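Long-range contact in phosphoserine phosphatase RsbX (Bacillus subtilis, PDB 3W42), which dephosphorylates the stressosome protein RsbS and so acts as a negative regulator of sigma-B in the general stress response: residues V42-G47 with R86-A90. Numbering follows the deposited sequence.
Sequences VADGLG and RGATA
Thr89, on strand 88-96, and Leu46 and Arg86, which meet just past the end of strand 37-45 and before the start of strand 88-96, bury the most surface where these antiparallel neighbours in one sheet of the PPM-type alpha-beta beta-alpha sandwich run beside the manganese site. Asp44 and Thr89 form a hydrogen-bonded pair: Asp44 N donates to Thr89 O (2.9 Å), and Thr89 N returns a bond to Asp44 O. Their side chains share the face that looks into the metal site. Thr89 OG1 lies between its own backbone N and carbonyl carbon (chi1 63°), which brings it alongside Asp44 CB at 3.5 Å, while its hydrogen bond goes to Asn109. Asp44 extends its carboxylate from this face with CG anti to the backbone N (chi1 -177°), and OD2 binds manganese together with Asp156 and Asp189. On the other face of the sheet, Ala43 and Ala90 meet through their methyl groups (CB to CB, 3.9 Å); Ala43 and Ala88 also touch helix 49-65, which packs on this side.

Beyond the strand end the ladder gains one more bond, nearly straight at 170°, from Leu46 N to Gly87 O, although the donor sits above the carbonyl plane. Leu46 CD1 reaches back over Ala88, 3.7 Å from Ala88 CA, while CD2 stays near Arg86 O. In the conformer described, Arg86 passes its CB, CG and CD across the Leu46 carbonyl oxygen, the nearest approach being Arg86 CB to Leu46 O at 3.3 Å.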
# COMPACT_ATOMS: atom_id res chain seq x y z
N VAL A 42 -0.59 3.37 1.05
CA VAL A 42 -1.36 2.82 2.16
C VAL A 42 -0.72 3.29 3.44
O VAL A 42 0.53 3.23 3.56
CB VAL A 42 -1.47 1.28 2.09
CG1 VAL A 42 -2.21 0.73 3.31
CG2 VAL A 42 -2.13 0.84 0.75
N ALA A 43 -1.51 3.71 4.41
CA ALA A 43 -1.01 4.17 5.68
C ALA A 43 -1.88 3.71 6.82
O ALA A 43 -3.10 3.55 6.66
CB ALA A 43 -0.90 5.73 5.68
N ASP A 44 -1.27 3.52 7.98
CA ASP A 44 -1.97 3.11 9.21
C ASP A 44 -1.58 4.11 10.30
O ASP A 44 -0.42 4.17 10.72
CB ASP A 44 -1.54 1.67 9.55
CG ASP A 44 -2.23 1.09 10.77
OD1 ASP A 44 -2.93 1.86 11.47
OD2 ASP A 44 -2.07 -0.15 11.02
N GLY A 45 -2.52 4.92 10.73
CA GLY A 45 -2.25 5.90 11.72
C GLY A 45 -1.99 5.32 13.11
O GLY A 45 -2.56 4.32 13.49
N LEU A 46 -1.07 5.94 13.83
CA LEU A 46 -0.86 5.60 15.22
C LEU A 46 -2.03 6.14 16.07
O LEU A 46 -2.84 6.92 15.60
CB LEU A 46 0.50 6.05 15.74
CG LEU A 46 1.66 5.08 15.45
CD1 LEU A 46 2.00 4.95 13.95
CD2 LEU A 46 2.89 5.48 16.26
N GLY A 47 -2.16 5.58 17.28
CA GLY A 47 -3.40 5.62 18.06
C GLY A 47 -4.46 4.81 17.34
O GLY A 47 -4.20 3.71 16.83
N ARG A 86 -0.35 12.08 15.60
CA ARG A 86 0.00 10.75 16.12
C ARG A 86 1.17 10.12 15.34
O ARG A 86 1.92 9.38 15.93
CB ARG A 86 -1.17 9.79 16.02
CG ARG A 86 -2.35 10.08 16.99
CD ARG A 86 -2.18 9.42 18.31
NE ARG A 86 -3.33 9.44 19.20
CZ ARG A 86 -3.45 10.23 20.29
NH1 ARG A 86 -2.58 11.17 20.63
NH2 ARG A 86 -4.49 10.01 21.06
N GLY A 87 1.24 10.36 14.04
CA GLY A 87 2.16 9.63 13.20
C GLY A 87 1.46 8.55 12.48
O GLY A 87 0.32 8.21 12.73
N ALA A 88 2.20 7.87 11.57
CA ALA A 88 1.63 6.78 10.79
C ALA A 88 2.72 5.88 10.26
O ALA A 88 3.85 6.37 9.98
CB ALA A 88 0.82 7.31 9.59
N THR A 89 2.44 4.63 10.04
CA THR A 89 3.24 3.80 9.19
C THR A 89 2.71 3.94 7.75
O THR A 89 1.50 4.15 7.57
CB THR A 89 3.32 2.35 9.70
OG1 THR A 89 1.96 1.83 9.67
CG2 THR A 89 3.89 2.26 11.07
N ALA A 90 3.57 3.86 6.73
CA ALA A 90 3.10 4.14 5.39
C ALA A 90 4.05 3.56 4.35
O ALA A 90 5.25 3.44 4.58
CB ALA A 90 3.01 5.65 5.15